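Local structure of tRNA (guanine(6)-N2)-methyltransferase (3TMA) at residues T25-P28 with G29-D32; R264-P267 with R268-E272. The protein transfers a methyl group from S-adenosyl-L-methionine to N2 of the guanosine at position 6 of tRNA(Phe), pairing a THUMP domain with a Rossmann-fold methyltransferase domain. All coordinates share one frame; numbering follows the deposited sequence. Where two conformers were deposited one is given.

Contact 1 of 2, residues T25-P28 with G29-D32; sequences TTHP and GLED
Leu30 leans back over the start of the turn, its side chain running beside that of His27 and pointing the same way, so that Leu30 CD1 comes to 3.8 Å from His27 CD2 and meets the imidazole obliquely. With CG anti to its carbonyl carbon, the Leu30 side chain crosses that of Thr26 at about a right angle; Leu30 CB and CD1 each lie 3.8 Å from Thr26 OG1, while the hydroxyl itself is hydrogen-bonded to the carbonyl of Leu72. A branched aliphatic suits this spot, because Val190 and Ala194 of helix 189-198 pack on the same side chain. The His27 ring, by contrast, keeps a polar end, with NE2 bonded to Thr188.

The backbone turns sharply here. Leu30 N donates to His27 O at 3.0 Å, with an angle of 152° at the hydrogen. Pro28, whose ring restricts phi, fills the second position of the turn; Gly29 follows with a positive phi of 102°, where a CB would run into the carbonyl oxygen of Pro28. The amide of Gly29 is taken up by Glu31: bent at chi2 (84°), this side chain folds back until OE2 accepts from Gly29 N at 3.0 Å, on the syn side but out of the carboxylate plane. The same oxygen lies 3.5 Å from Pro28 CA and also receives the amide of Gly54, so two N-H groups grip it. His27 to Leu30 form a type II beta turn, Pro28 and Gly29 at its corners, leading from strand 21-25 to Leu30 at the N-cap of helix 31-41.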
ATOM      1  N   THR A  25      -3.098  -6.918   3.787  1.00 25.99           N
ATOM      2  CA  THR A  25      -3.568  -6.515   2.470  1.00 27.19           C
ATOM      3  C   THR A  25      -2.741  -5.342   1.948  1.00 26.75           C
ATOM      4  O   THR A  25      -2.220  -4.529   2.720  1.00 26.04           O
ATOM      5  CB  THR A  25      -5.040  -6.064   2.491  1.00 30.26           C
ATOM      6  OG1 THR A  25      -5.155  -4.947   3.364  1.00 35.34           O
ATOM      7  CG2 THR A  25      -5.938  -7.166   3.013  1.00 29.36           C
ATOM      8  N   THR A  26      -2.631  -5.252   0.627  1.00 27.11           N
ATOM      9  CA  THR A  26      -1.848  -4.186  -0.014  1.00 27.88           C
ATOM     10  C   THR A  26      -2.568  -3.889  -1.351  1.00 28.42           C
ATOM     11  O   THR A  26      -3.608  -4.490  -1.630  1.00 28.24           O
ATOM     12  CB  THR A  26      -0.372  -4.664  -0.216  1.00 29.92           C
ATOM     13  OG1 THR A  26       0.446  -3.589  -0.694  1.00 30.71           O
ATOM     14  CG2 THR A  26      -0.274  -5.896  -1.199  1.00 25.26           C
ATOM     15  N   HIS A  27      -2.016  -3.039  -2.212  1.00 29.22           N
ATOM     16  CA  HIS A  27      -2.583  -2.936  -3.587  1.00 30.19           C
ATOM     17  C   HIS A  27      -2.365  -4.236  -4.365  1.00 29.02           C
ATOM     18  O   HIS A  27      -1.267  -4.747  -4.401  1.00 28.48           O
ATOM     19  CB  HIS A  27      -1.956  -1.761  -4.353  1.00 33.71           C
ATOM     20  CG  HIS A  27      -2.098  -0.448  -3.650  1.00 38.32           C
ATOM     21  ND1 HIS A  27      -3.116   0.436  -3.920  1.00 44.34           N
ATOM     22  CD2 HIS A  27      -1.338   0.137  -2.690  1.00 43.49           C
ATOM     23  CE1 HIS A  27      -2.987   1.509  -3.153  1.00 47.44           C
ATOM     24  NE2 HIS A  27      -1.903   1.360  -2.409  1.00 41.27           N
ATOM     25  N   PRO A  28      -3.402  -4.741  -5.052  1.00 29.48           N
ATOM     26  CA  PRO A  28      -3.127  -5.842  -5.989  1.00 30.00           C
ATOM     27  C   PRO A  28      -1.955  -5.508  -6.902  1.00 31.98           C
ATOM     28  O   PRO A  28      -1.871  -4.372  -7.416  1.00 30.41           O
ATOM     29  CB  PRO A  28      -4.437  -5.940  -6.813  1.00 32.32           C
ATOM     30  CG  PRO A  28      -5.530  -5.582  -5.712  1.00 27.90           C
ATOM     31  CD  PRO A  28      -4.843  -4.413  -4.956  1.00 30.76           C
ATOM     32  N   GLY A  29      -1.052  -6.480  -7.077  1.00 31.08           N
ATOM     33  CA  GLY A  29       0.191  -6.244  -7.836  1.00 31.37           C
ATOM     34  C   GLY A  29       1.438  -6.035  -6.978  1.00 30.85           C
ATOM     35  O   GLY A  29       2.570  -6.037  -7.489  1.00 33.17           O
ATOM     36  N   LEU A  30       1.243  -5.782  -5.691  1.00 27.97           N
ATOM     37  CA  LEU A  30       2.382  -5.561  -4.777  1.00 28.97           C
ATOM     38  C   LEU A  30       2.577  -6.741  -3.790  1.00 29.04           C
ATOM     39  O   LEU A  30       3.315  -6.607  -2.820  1.00 27.62           O
ATOM     40  CB  LEU A  30       2.156  -4.270  -3.965  1.00 27.51           C
ATOM     41  CG  LEU A  30       1.985  -2.921  -4.702  1.00 32.95           C
ATOM     42  CD1 LEU A  30       1.863  -1.747  -3.669  1.00 32.07           C
ATOM     43  CD2 LEU A  30       3.167  -2.651  -5.655  1.00 27.28           C
ATOM     44  N   GLU A  31       1.915  -7.883  -4.015  1.00 27.56           N
ATOM     45  CA  GLU A  31       2.009  -9.034  -3.059  1.00 26.72           C
ATOM     46  C   GLU A  31       3.433  -9.502  -2.828  1.00 27.55           C
ATOM     47  O   GLU A  31       3.798  -9.816  -1.689  1.00 26.68           O
ATOM     48  CB  GLU A  31       1.199 -10.239  -3.566  1.00 28.56           C
ATOM     49  CG  GLU A  31      -0.266  -9.935  -3.792  1.00 32.49           C
ATOM     50  CD  GLU A  31      -0.532  -9.303  -5.193  1.00 34.58           C
ATOM     51  OE1 GLU A  31       0.413  -9.165  -6.009  1.00 34.95           O
ATOM     52  OE2 GLU A  31      -1.687  -8.935  -5.454  1.00 34.37           O
ATOM     53  N   ASP A  32       4.215  -9.625  -3.913  1.00 27.98           N
ATOM     54  CA  ASP A  32       5.582 -10.098  -3.794  1.00 29.57           C
ATOM     55  C   ASP A  32       6.440  -9.211  -2.892  1.00 30.67           C
ATOM     56  O   ASP A  32       7.225  -9.721  -2.095  1.00 31.97           O
ATOM     57  CB  ASP A  32       6.262 -10.317  -5.146  1.00 34.07           C
ATOM     58  CG  ASP A  32       6.222  -9.087  -6.053  1.00 40.43           C
ATOM     59  OD1 ASP A  32       5.605  -8.026  -5.705  1.00 42.76           O
ATOM     60  OD2 ASP A  32       6.796  -9.204  -7.155  1.00 46.13           O
TER

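Contact 2 of 2, residues R264-P267 with R268-E272; sequences RHLP and RFFPE
His265 and Arg268 both carry CG anti to the carbonyl carbon (chi1 -59° and -71°), and from CG to NE the arginine runs extended; the two side chains therefore travel side by side and end with the guanidinium lying flat on the imidazole. Their planes are 16° apart and their centres 3.7 Å. Arg268 CZ sits 3.6 Å from His265 CG, while Arg268 NH2 reaches over the rim of the ring, 3.5 Å from His265 CE1. This stack belongs to one of two modelled conformers of Arg268, so it is probably not permanent. Flat groups suit this partly exposed place, since each offers the other a broad face. On its other face the imidazole meets CB of Arg264.

A backbone turn sets the two residues side by side, Arg268 N donating to His265 O at 2.9 Å. Leu266 O then takes two amides, Phe269 N from above the carbonyl plane and Phe270 N nearly in line with the C=O bond, each at 3.0 Å. Pro267 suits the third place of the turn from His265 to Arg268, since its ring restricts phi and no bond across the turn needs its nitrogen. Phe270 turns its ring edge to Leu266, with CD2 of each 3.9 Å apart.

In the connection from strand 257-260 to strand 275-278, Leu266 packs on Phe299 of helix 290-305 and on Leu306, whereas Phe270 reaches Ala261, just after strand 257-260, and Tyr232 of strand 231-235.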
ATOM      1  N   ARG A 264       9.788  19.515 -16.602  1.00 39.38           N
ATOM      2  CA  ARG A 264      10.232  19.498 -18.004  1.00 42.50           C
ATOM      3  C   ARG A 264      11.677  19.993 -18.150  1.00 42.78           C
ATOM      4  O   ARG A 264      12.294  19.791 -19.205  1.00 42.46           O
ATOM      5  CB  ARG A 264       9.339  20.388 -18.889  1.00 46.54           C
ATOM      6  CG  ARG A 264       7.878  19.973 -19.007  1.00 50.11           C
ATOM      7  CD  ARG A 264       7.102  21.057 -19.763  1.00 59.12           C
ATOM      8  NE  ARG A 264       6.092  20.549 -20.701  1.00 65.88           N
ATOM      9  CZ  ARG A 264       4.783  20.443 -20.426  0.50 65.71           C
ATOM     10  NH1 ARG A 264       4.328  20.751 -19.214  0.50 61.75           N
ATOM     11  NH2 ARG A 264       3.922  20.005 -21.354  0.50 61.81           N
ATOM     12  N   HIS A 265      12.205  20.655 -17.113  1.00 41.70           N
ATOM     13  CA  HIS A 265      13.564  21.198 -17.136  1.00 41.78           C
ATOM     14  C   HIS A 265      14.335  20.888 -15.850  1.00 39.41           C
ATOM     15  O   HIS A 265      14.958  21.788 -15.250  1.00 38.98           O
ATOM     16  CB  HIS A 265      13.508  22.714 -17.320  1.00 47.30           C
ATOM     17  CG  HIS A 265      12.822  23.138 -18.580  1.00 56.02           C
ATOM     18  ND1 HIS A 265      13.382  22.952 -19.828  1.00 59.38           N
ATOM     19  CD2 HIS A 265      11.608  23.708 -18.786  1.00 60.83           C
ATOM     20  CE1 HIS A 265      12.537  23.387 -20.747  1.00 66.66           C
ATOM     21  NE2 HIS A 265      11.453  23.845 -20.143  1.00 63.49           N
ATOM     22  N   LEU A 266      14.291  19.627 -15.428  1.00 35.11           N
ATOM     23  CA  LEU A 266      14.912  19.188 -14.160  1.00 35.10           C
ATOM     24  C   LEU A 266      16.351  19.631 -13.915  1.00 36.05           C
ATOM     25  O   LEU A 266      16.706  20.014 -12.786  1.00 35.11           O
ATOM     26  CB  LEU A 266      14.812  17.669 -13.995  1.00 33.73           C
ATOM     27  CG  LEU A 266      13.397  17.128 -13.778  1.00 31.90           C
ATOM     28  CD1 LEU A 266      13.447  15.625 -13.814  1.00 30.19           C
ATOM     29  CD2 LEU A 266      12.824  17.673 -12.472  1.00 31.23           C
ATOM     30  N   PRO A 267      17.200  19.608 -14.970  1.00 38.99           N
ATOM     31  CA  PRO A 267      18.568  20.072 -14.705  1.00 39.50           C
ATOM     32  C   PRO A 267      18.727  21.577 -14.384  1.00 40.34           C
ATOM     33  O   PRO A 267      19.772  21.952 -13.874  1.00 41.96           O
ATOM     34  CB  PRO A 267      19.339  19.670 -15.965  1.00 42.43           C
ATOM     35  CG  PRO A 267      18.432  18.627 -16.670  1.00 40.19           C
ATOM     36  CD  PRO A 267      17.047  19.095 -16.345  1.00 38.23           C
ATOM     37  N   ARG A 268      17.695  22.407 -14.569  1.00 41.47           N
ATOM     38  CA  ARG A 268      17.746  23.817 -14.146  0.50 43.39           C
ATOM     39  C   ARG A 268      17.698  23.902 -12.604  1.00 44.47           C
ATOM     40  O   ARG A 268      18.003  24.945 -12.012  1.00 47.00           O
ATOM     41  CB  ARG A 268      16.563  24.613 -14.729  0.50 44.72           C
ATOM     42  CG  ARG A 268      16.613  24.893 -16.244  0.50 44.81           C
ATOM     43  CD  ARG A 268      15.436  25.760 -16.732  0.50 46.64           C
ATOM     44  NE  ARG A 268      15.281  25.735 -18.185  0.50 44.36           N
ATOM     45  CZ  ARG A 268      14.349  26.403 -18.867  0.50 52.92           C
ATOM     46  NH1 ARG A 268      13.472  27.184 -18.244  0.50 56.78           N
ATOM     47  NH2 ARG A 268      14.316  26.327 -20.187  0.50 55.47           N
ATOM     48  N   PHE A 269      17.300  22.813 -11.955  1.00 40.08           N
ATOM     49  CA  PHE A 269      16.910  22.842 -10.528  1.00 39.91           C
ATOM     50  C   PHE A 269      17.607  21.822  -9.626  1.00 37.82           C
ATOM     51  O   PHE A 269      17.775  22.068  -8.425  1.00 37.95           O
ATOM     52  CB  PHE A 269      15.395  22.622 -10.409  1.00 37.02           C
ATOM     53  CG  PHE A 269      14.587  23.655 -11.133  1.00 41.61           C
ATOM     54  CD1 PHE A 269      14.424  24.934 -10.589  1.00 48.87           C
ATOM     55  CD2 PHE A 269      14.055  23.388 -12.388  1.00 41.16           C
ATOM     56  CE1 PHE A 269      13.698  25.921 -11.275  1.00 52.61           C
ATOM     57  CE2 PHE A 269      13.324  24.378 -13.088  1.00 46.96           C
ATOM     58  CZ  PHE A 269      13.151  25.632 -12.532  1.00 46.51           C
ATOM     59  N   PHE A 270      17.929  20.647 -10.173  1.00 33.05           N
ATOM     60  CA  PHE A 270      18.463  19.551  -9.351  1.00 32.49           C
ATOM     61  C   PHE A 270      19.793  19.045  -9.865  1.00 33.17           C
ATOM     62  O   PHE A 270      19.985  18.967 -11.073  1.00 34.83           O
ATOM     63  CB  PHE A 270      17.440  18.368  -9.308  1.00 27.80           C
ATOM     64  CG  PHE A 270      16.101  18.766  -8.706  1.00 29.42           C
ATOM     65  CD1 PHE A 270      16.028  19.142  -7.352  1.00 27.31           C
ATOM     66  CD2 PHE A 270      14.966  18.883  -9.504  1.00 31.38           C
ATOM     67  CE1 PHE A 270      14.828  19.566  -6.776  1.00 31.04           C
ATOM     68  CE2 PHE A 270      13.719  19.261  -8.935  1.00 32.97           C
ATOM     69  CZ  PHE A 270      13.665  19.618  -7.554  1.00 31.07           C
ATOM     70  N   PRO A 271      20.633  18.529  -8.963  1.00 34.09           N
ATOM     71  CA  PRO A 271      21.907  17.930  -9.340  1.00 34.36           C
ATOM     72  C   PRO A 271      21.732  16.453  -9.698  1.00 32.51           C
ATOM     73  O   PRO A 271      20.600  15.907  -9.629  1.00 28.62           O
ATOM     74  CB  PRO A 271      22.741  18.078  -8.061  1.00 34.87           C
ATOM     75  CG  PRO A 271      21.744  17.889  -6.973  1.00 35.21           C
ATOM     76  CD  PRO A 271      20.448  18.542  -7.489  1.00 35.39           C
ATOM     77  N   GLU A 272      22.831  15.787 -10.044  1.00 31.87           N
ATOM     78  CA  GLU A 272      22.757  14.342 -10.305  1.00 32.82           C
ATOM     79  C   GLU A 272      22.211  13.611  -9.048  1.00 31.72           C
ATOM     80  O   GLU A 272      22.511  14.020  -7.914  1.00 29.77           O
ATOM     81  CB  GLU A 272      24.140  13.797 -10.607  1.00 35.93           C
ATOM     82  CG  GLU A 272      24.163  12.268 -10.790  1.00 39.75           C
ATOM     83  CD  GLU A 272      25.562  11.757 -11.105  1.00 47.31           C
ATOM     84  OE1 GLU A 272      26.362  11.523 -10.151  1.00 50.27           O
ATOM     85  OE2 GLU A 272      25.861  11.623 -12.310  1.00 53.21           O
TER

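How the contacts relate
From the N terminus, the chain leaves strand 21-25 and at once makes contact 1, a tight turn that hands it into helix 31-41 and sets it against helix 189-198. The two contacts are in series: 25-32 is complete long before 264-272 begins, so they neither nest nor cross. Contact 2 belongs to the methyltransferase domain, folding the connection that leaves the edge strand 257-260 and returns to strand 275-278 in the middle of the sheet, near the probable S-adenosyl-L-methionine site at Asp262. The centres of contacts 1 and 2 lie about 33 Å apart, and the two do not touch. One joins the seven-stranded N-terminal sheet to the methyltransferase side; the other works wholly within the latter.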